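Local coordinates for protein phosphoserine aminotransferase (Bacillus alcalophilus, PDB 1W23) that catalyses the reversible, pyridoxal-phosphate-dependent transamination of 3-phosphohydroxypyruvate to phosphoserine, the second step of serine biosynthesis from 3-phosphoglycerate, at residues Ile93-Leu98 / Glu115-Ala120; Asn86-Gly91 / Asp142-Ile147. All coordinates share one frame; numbering follows the deposited sequence.

Contact 1: residues Ile93-Leu98 / Glu115-Ala120; sequences IGNYVL and ETHIAA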
ATOM      1  N   ILE A  93       3.708  29.019   8.223  1.00 13.31           N
ATOM      2  CA  ILE A  93       2.590  28.487   9.031  1.00 13.01           C
ATOM      3  C   ILE A  93       1.770  27.524   8.207  1.00 11.96           C
ATOM      4  O   ILE A  93       1.396  27.818   7.079  1.00 12.43           O
ATOM      5  CB  ILE A  93       1.703  29.665   9.494  1.00 14.29           C
ATOM      6  CG1 ILE A  93       2.493  30.627  10.408  1.00 17.34           C
ATOM      7  CG2 ILE A  93       0.435  29.180  10.155  1.00 16.19           C
ATOM      8  CD1 ILE A  93       1.720  31.926  10.753  1.00 19.47           C
ATOM      9  N   GLY A  94       1.448  26.370   8.810  1.00 12.12           N
ATOM     10  CA  GLY A  94       0.470  25.460   8.184  1.00 11.77           C
ATOM     11  C   GLY A  94      -0.915  25.863   8.656  1.00 10.72           C
ATOM     12  O   GLY A  94      -1.264  25.702   9.833  1.00 11.51           O
ATOM     13  N   ASN A  95      -1.693  26.476   7.767  1.00 11.08           N
ATOM     14  CA  ASN A  95      -2.986  27.069   8.120  1.00 10.70           C
ATOM     15  C   ASN A  95      -4.111  26.125   7.710  1.00 10.29           C
ATOM     16  O   ASN A  95      -4.127  25.691   6.551  1.00 11.42           O
ATOM     17  CB  ASN A  95      -3.119  28.433   7.415  1.00 11.69           C
ATOM     18  CG  ASN A  95      -4.146  29.342   8.051  1.00 11.64           C
ATOM     19  OD1 ASN A  95      -4.780  28.970   9.055  1.00 12.91           O
ATOM     20  ND2 ASN A  95      -4.306  30.565   7.498  1.00 12.18           N
ATOM     21  N   TYR A  96      -4.990  25.771   8.627  1.00 10.57           N
ATOM     22  CA  TYR A  96      -6.011  24.717   8.446  1.00 10.64           C
ATOM     23  C   TYR A  96      -7.393  25.286   8.646  1.00 10.31           C
ATOM     24  O   TYR A  96      -7.650  26.054   9.575  1.00 11.08           O
ATOM     25  CB  TYR A  96      -5.789  23.571   9.522  1.00 11.13           C
ATOM     26  CG  TYR A  96      -4.603  22.708   9.062  1.00 10.49           C
ATOM     27  CD1 TYR A  96      -3.307  23.180   9.239  1.00 10.80           C
ATOM     28  CD2 TYR A  96      -4.759  21.490   8.424  1.00 10.84           C
ATOM     29  CE1 TYR A  96      -2.214  22.447   8.830  1.00 10.99           C
ATOM     30  CE2 TYR A  96      -3.661  20.735   7.960  1.00 10.45           C
ATOM     31  CZ  TYR A  96      -2.398  21.210   8.175  1.00 10.22           C
ATOM     32  OH  TYR A  96      -1.286  20.550   7.702  1.00 11.49           O
ATOM     33  N   VAL A  97      -8.340  24.827   7.821  1.00 10.08           N
ATOM     34  CA  VAL A  97      -9.753  25.059   8.017  1.00 10.24           C
ATOM     35  C   VAL A  97     -10.328  23.782   8.615  1.00 10.03           C
ATOM     36  O   VAL A  97     -10.255  22.701   7.997  1.00  9.95           O
ATOM     37  CB  VAL A  97     -10.499  25.445   6.741  1.00 10.28           C
ATOM     38  CG1 VAL A  97     -11.991  25.708   7.006  1.00 11.46           C
ATOM     39  CG2 VAL A  97      -9.879  26.655   6.059  1.00 11.49           C
ATOM     40  N   LEU A  98     -10.892  23.866   9.820  1.00 10.20           N
ATOM     41  CA  LEU A  98     -11.419  22.703  10.495  1.00 10.56           C
ATOM     42  C   LEU A  98     -12.917  22.511  10.214  1.00  9.99           C
ATOM     43  O   LEU A  98     -13.730  23.350  10.630  1.00 10.58           O
ATOM     44  CB  LEU A  98     -11.221  22.781  11.997  1.00 10.90           C
ATOM     45  CG  LEU A  98      -9.734  22.864  12.465  1.00 11.71           C
ATOM     46  CD1 LEU A  98      -9.664  22.898  13.993  1.00 13.12           C
ATOM     47  CD2 LEU A  98      -8.915  21.702  11.910  1.00 13.19           C
ATOM     48  N   GLU A 115       4.896  25.567  12.906  1.00 14.74           N
ATOM     49  CA  GLU A 115       3.821  26.442  13.369  1.00 14.04           C
ATOM     50  C   GLU A 115       2.559  26.192  12.556  1.00 13.21           C
ATOM     51  O   GLU A 115       2.640  26.016  11.340  1.00 13.80           O
ATOM     52  CB  GLU A 115       4.216  27.919  13.223  1.00 16.08           C
ATOM     53  CG  GLU A 115       3.249  28.879  13.820  1.00 25.81           C
ATOM     54  CD  GLU A 115       3.627  30.328  13.957  1.00 26.39           C
ATOM     55  OE1 GLU A 115       4.739  30.744  13.514  1.00 29.00           O
ATOM     56  OE2 GLU A 115       2.775  31.071  14.551  1.00 34.57           O
ATOM     57  N   THR A 116       1.423  26.219  13.254  1.00 13.48           N
ATOM     58  CA  THR A 116       0.128  25.993  12.666  1.00 12.47           C
ATOM     59  C   THR A 116      -0.832  27.128  13.089  1.00 12.33           C
ATOM     60  O   THR A 116      -0.587  27.938  13.981  1.00 13.97           O
ATOM     61  CB  THR A 116      -0.465  24.637  13.016  1.00 13.13           C
ATOM     62  OG1 THR A 116      -0.623  24.539  14.436  1.00 15.73           O
ATOM     63  CG2 THR A 116       0.403  23.503  12.569  1.00 14.44           C
ATOM     64  N   HIS A 117      -1.972  27.153  12.405  1.00 13.14           N
ATOM     65  CA  HIS A 117      -3.005  28.141  12.645  1.00 12.61           C
ATOM     66  C   HIS A 117      -4.338  27.527  12.171  1.00 11.69           C
ATOM     67  O   HIS A 117      -4.335  26.692  11.284  1.00 12.35           O
ATOM     68  CB  HIS A 117      -2.678  29.409  11.889  1.00 12.95           C
ATOM     69  CG  HIS A 117      -3.577  30.573  12.085  1.00 13.82           C
ATOM     70  ND1 HIS A 117      -4.671  30.872  11.302  1.00 16.77           N
ATOM     71  CD2 HIS A 117      -3.483  31.540  13.050  1.00 19.43           C
ATOM     72  CE1 HIS A 117      -5.241  31.970  11.751  1.00 21.04           C
ATOM     73  NE2 HIS A 117      -4.554  32.405  12.793  1.00 21.40           N
ATOM     74  N   ILE A 118      -5.408  28.040  12.770  1.00 12.54           N
ATOM     75  CA  ILE A 118      -6.773  27.658  12.407  1.00 11.89           C
ATOM     76  C   ILE A 118      -7.400  28.858  11.733  1.00 11.84           C
ATOM     77  O   ILE A 118      -7.760  29.873  12.341  1.00 13.10           O
ATOM     78  CB  ILE A 118      -7.579  27.197  13.630  1.00 12.89           C
ATOM     79  CG1 ILE A 118      -6.942  25.907  14.200  1.00 16.11           C
ATOM     80  CG2 ILE A 118      -9.031  26.901  13.249  1.00 13.67           C
ATOM     81  CD1 ILE A 118      -7.499  25.509  15.539  1.00 16.90           C
ATOM     82  N   ALA A 119      -7.543  28.763  10.407  1.00 11.89           N
ATOM     83  CA  ALA A 119      -8.080  29.856   9.617  1.00 11.99           C
ATOM     84  C   ALA A 119      -9.574  30.061   9.903  1.00 12.31           C
ATOM     85  O   ALA A 119     -10.076  31.195   9.847  1.00 13.94           O
ATOM     86  CB  ALA A 119      -7.899  29.582   8.142  1.00 13.25           C
ATOM     87  N   ALA A 120     -10.289  28.970  10.140  1.00 12.27           N
ATOM     88  CA  ALA A 120     -11.734  29.003  10.384  1.00 12.23           C
ATOM     89  C   ALA A 120     -12.095  27.595  10.891  1.00 12.40           C
ATOM     90  O   ALA A 120     -11.365  26.615  10.636  1.00 11.36           O
ATOM     91  CB  ALA A 120     -12.510  29.380   9.173  1.00 14.51           C
TER

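Contact 2: residues Asn86-Gly91 / Asp142-Ile147; sequences NLLTKG and DAYLHI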
ATOM      1  N   ASN A  86       7.270  18.547   3.631  1.00 12.60           N
ATOM      2  CA  ASN A  86       7.770  19.131   2.420  1.00 13.00           C
ATOM      3  C   ASN A  86       7.555  20.616   2.317  1.00 13.69           C
ATOM      4  O   ASN A  86       8.413  21.273   1.732  1.00 18.10           O
ATOM      5  CB  ASN A  86       7.171  18.417   1.184  1.00 13.08           C
ATOM      6  CG  ASN A  86       7.779  17.057   0.925  1.00 12.22           C
ATOM      7  OD1 ASN A  86       8.619  16.903   0.022  1.00 13.43           O
ATOM      8  ND2 ASN A  86       7.400  16.045   1.723  1.00 12.52           N
ATOM      9  N   LEU A  87       6.475  21.167   2.825  1.00 12.47           N
ATOM     10  CA  LEU A  87       6.144  22.570   2.606  1.00 13.13           C
ATOM     11  C   LEU A  87       6.190  23.441   3.860  1.00 13.35           C
ATOM     12  O   LEU A  87       6.258  24.677   3.742  1.00 15.15           O
ATOM     13  CB  LEU A  87       4.728  22.689   1.973  1.00 15.74           C
ATOM     14  CG  LEU A  87       4.553  22.353   0.503  1.00 18.57           C
ATOM     15  CD1 LEU A  87       3.102  22.677   0.124  1.00 20.68           C
ATOM     16  CD2 LEU A  87       5.589  23.067  -0.383  1.00 24.22           C
ATOM     17  N   LEU A  88       6.122  22.881   5.043  1.00 13.10           N
ATOM     18  CA  LEU A  88       6.085  23.717   6.265  1.00 13.88           C
ATOM     19  C   LEU A  88       7.499  24.013   6.693  1.00 15.50           C
ATOM     20  O   LEU A  88       8.096  23.307   7.513  1.00 21.27           O
ATOM     21  CB  LEU A  88       5.233  22.999   7.320  1.00 14.05           C
ATOM     22  CG  LEU A  88       5.017  23.783   8.620  1.00 15.25           C
ATOM     23  CD1 LEU A  88       4.549  25.186   8.365  1.00 17.24           C
ATOM     24  CD2 LEU A  88       4.041  23.078   9.556  1.00 16.92           C
ATOM     25  N   THR A  89       8.071  25.060   6.145  1.00 18.58           N
ATOM     26  CA  THR A  89       9.466  25.428   6.378  1.00 21.59           C
ATOM     27  C   THR A  89       9.558  26.413   7.528  1.00 19.86           C
ATOM     28  O   THR A  89       8.567  27.036   7.971  1.00 19.65           O
ATOM     29  CB  THR A  89      10.073  26.098   5.138  1.00 23.53           C
ATOM     30  OG1 THR A  89       9.315  27.260   4.842  1.00 29.44           O
ATOM     31  CG2 THR A  89      10.007  25.208   3.928  1.00 33.01           C
ATOM     32  N   LYS A  90      10.754  26.593   8.067  1.00 22.40           N
ATOM     33  CA  LYS A  90      10.958  27.514   9.161  1.00 20.88           C
ATOM     34  C   LYS A  90      10.465  28.909   8.811  1.00 20.02           C
ATOM     35  O   LYS A  90      10.742  29.467   7.730  1.00 22.64           O
ATOM     36  CB  LYS A  90      12.456  27.609   9.453  1.00 23.65           C
ATOM     37  CG  LYS A  90      12.808  28.422  10.660  1.00 23.19           C
ATOM     38  CD  LYS A  90      14.317  28.267  10.947  1.00 25.53           C
ATOM     39  CE  LYS A  90      14.688  29.282  12.009  1.00 34.94           C
ATOM     40  NZ  LYS A  90      16.120  29.156  12.399  1.00 47.13           N
ATOM     41  N   GLY A  91       9.717  29.473   9.759  1.00 20.01           N
ATOM     42  CA  GLY A  91       9.216  30.814   9.496  1.00 19.65           C
ATOM     43  C   GLY A  91       7.859  30.858   8.836  1.00 19.19           C
ATOM     44  O   GLY A  91       7.321  31.957   8.720  1.00 24.89           O
ATOM     45  N   ASP A 142       1.760  32.134   5.602  1.00 14.35           N
ATOM     46  CA  ASP A 142       1.215  30.791   5.404  1.00 12.80           C
ATOM     47  C   ASP A 142       2.047  30.023   4.392  1.00 12.92           C
ATOM     48  O   ASP A 142       2.323  30.489   3.273  1.00 14.20           O
ATOM     49  CB  ASP A 142      -0.235  30.838   4.921  1.00 13.05           C
ATOM     50  CG  ASP A 142      -1.239  31.225   5.971  1.00 13.05           C
ATOM     51  OD1 ASP A 142      -0.979  31.086   7.196  1.00 13.73           O
ATOM     52  OD2 ASP A 142      -2.363  31.650   5.570  1.00 14.24           O
ATOM     53  N   ALA A 143       2.416  28.786   4.749  1.00 12.62           N
ATOM     54  CA  ALA A 143       3.018  27.849   3.787  1.00 13.19           C
ATOM     55  C   ALA A 143       1.947  27.318   2.824  1.00 12.72           C
ATOM     56  O   ALA A 143       2.222  26.980   1.651  1.00 13.87           O
ATOM     57  CB  ALA A 143       3.680  26.692   4.518  1.00 15.17           C
ATOM     58  N   TYR A 144       0.719  27.203   3.288  1.00 12.12           N
ATOM     59  CA  TYR A 144      -0.426  26.657   2.566  1.00 11.49           C
ATOM     60  C   TYR A 144      -1.638  26.899   3.405  1.00 11.11           C
ATOM     61  O   TYR A 144      -1.563  27.182   4.603  1.00 11.35           O
ATOM     62  CB  TYR A 144      -0.212  25.168   2.306  1.00 11.90           C
ATOM     63  CG  TYR A 144       0.040  24.284   3.490  1.00 11.43           C
ATOM     64  CD1 TYR A 144       1.362  23.899   3.780  1.00 12.70           C
ATOM     65  CD2 TYR A 144      -0.971  23.840   4.329  1.00 11.08           C
ATOM     66  CE1 TYR A 144       1.645  23.098   4.872  1.00 13.07           C
ATOM     67  CE2 TYR A 144      -0.691  23.059   5.422  1.00 11.25           C
ATOM     68  CZ  TYR A 144       0.595  22.671   5.694  1.00 12.70           C
ATOM     69  OH  TYR A 144       0.912  21.876   6.773  1.00 13.63           O
ATOM     70  N   LEU A 145      -2.813  26.726   2.769  1.00 10.94           N
ATOM     71  CA  LEU A 145      -4.110  26.664   3.436  1.00 11.01           C
ATOM     72  C   LEU A 145      -4.699  25.300   3.130  1.00 10.34           C
ATOM     73  O   LEU A 145      -4.843  24.978   1.938  1.00 11.27           O
ATOM     74  CB  LEU A 145      -5.058  27.752   2.937  1.00 11.39           C
ATOM     75  CG  LEU A 145      -6.428  27.772   3.635  1.00 12.28           C
ATOM     76  CD1 LEU A 145      -6.282  28.154   5.092  1.00 13.57           C
ATOM     77  CD2 LEU A 145      -7.365  28.685   2.877  1.00 14.40           C
ATOM     78  N   HIS A 146      -4.978  24.512   4.163  1.00  9.97           N
ATOM     79  CA  HIS A 146      -5.461  23.129   4.006  1.00  9.76           C
ATOM     80  C   HIS A 146      -6.920  23.040   4.351  1.00  9.74           C
ATOM     81  O   HIS A 146      -7.345  23.526   5.412  1.00 10.14           O
ATOM     82  CB  HIS A 146      -4.624  22.211   4.916  1.00  9.90           C
ATOM     83  CG  HIS A 146      -5.001  20.757   4.805  1.00  9.58           C
ATOM     84  ND1 HIS A 146      -6.151  20.202   5.408  1.00  9.38           N
ATOM     85  CD2 HIS A 146      -4.350  19.731   4.212  1.00 10.38           C
ATOM     86  CE1 HIS A 146      -6.146  18.880   5.147  1.00  9.66           C
ATOM     87  NE2 HIS A 146      -5.072  18.584   4.401  1.00 10.10           N
ATOM     88  N   ILE A 147      -7.693  22.381   3.468  1.00  9.30           N
ATOM     89  CA  ILE A 147      -9.106  22.114   3.672  1.00  9.05           C
ATOM     90  C   ILE A 147      -9.360  20.624   3.502  1.00  8.45           C
ATOM     91  O   ILE A 147      -8.565  19.882   2.915  1.00  8.99           O
ATOM     92  CB  ILE A 147      -9.981  22.916   2.687  1.00  9.50           C
ATOM     93  CG1 ILE A 147      -9.827  22.468   1.236  1.00  9.76           C
ATOM     94  CG2 ILE A 147      -9.729  24.424   2.847  1.00 10.50           C
ATOM     95  CD1 ILE A 147     -10.790  23.119   0.273  1.00 11.48           C
TER

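Contact 1: residues Ile93-Leu98 / Glu115-Ala120
Asn95 and His117 lie side by side and point the same way, on the sheet face they share with Ile93. His117 ND1 donates to Asn95 OD1 at 2.9 Å, and the acceptor sits only 5° out of the imidazole plane. The amide and ring planes stand 75° apart, and relative to the amide the donor lies above the carbonyl plane, not on a lone pair. Both side chains carry CG anti to the backbone N, which sends them out in step. The amide is gripped at its other end too, where Asn95 ND2 donates to Asp142 OD2 and Gln137 O. The backbones are parallel strands linked through helix 101-111, a beta-alpha-beta unit at the edge of the large-domain sheet of this class-V aminotransferase. Gly94 N to Glu115 O, 2.8 Å and nearly straight at 169°, and Tyr96 N to His117 O, 2.9 Å, belong to this pairing. Ile93 CG2 rests on His117 CB at 3.6 Å, while the side chains of Ile93 and Glu115 cross obliquely, with Ile93 CG1 3.7 Å from Glu115 CD. On the face that carries Tyr96 and Ile118, the end of Leu98 meets Ile118 at about a right angle, Leu98 CD1 3.7 Å from Ile118 CD1.

Contact 2: residues Asn86-Gly91 / Asp142-Ile147
Leu88, the first residue to leave helical angles at the end of helix 75-87, brings its CA to 5.7 Å from Ala143 CA, where segment 142-147 turns a corner within strand 142-148. Leu88 is also the centre of an inverse gamma turn, and the accompanying bond from Thr89 N to Leu87 O, 3.0 Å, is weak. Between the segments the contact is van der Waals packing: Ala143 CB points toward the helix end and touches the Leu87 carbonyl oxygen at 3.4 Å. The same methyl meets Leu88 CD1 at 4.2 Å. Beside it lies the Tyr144 ring, its CD1 4.0 Å from Leu87 CB and its CE1 4.3 Å from Leu88 CB. Both approaches are oblique to the ring. Tyr144 chi1 of 57° sets CG between the backbone N and the carbonyl carbon, a crowded position that places the ring beside the two leucine CB atoms. Its hydroxyl is hydrogen-bonded to Tyr96 OH on strand 93-98. The same ring packs on Leu83 and Pro84 of helix 75-87, and both Leu87 and Tyr144 touch Ile170 of strand 169-172. The helix C-terminus is thus seated against the N-terminal part of strand 142-148, which lies between strands 93-98 and 169-172 in the sheet.

How the contacts relate
Contact 1 is the more buried and the more polar of the two, a strand pairing at one edge of the sheet that buries 564 Å². Contact 2 buries 187 Å², is only partly buried, and rests on apolar packing of a helix end against a strand start. Their centres lie about 9 Å apart, and they share no element, but strands 93-98 and 142-148 are sheet neighbours: Ile93 O and Ala143 N are 2.7 Å apart, a probable hydrogen bond. Side-chain packing connects them as well, since Leu88 CD1 of contact 2 lies 3.3 Å from Gly94 N of contact 1. Contact 1 thus joins strand to strand within the sheet, whereas contact 2 joins a helix to it.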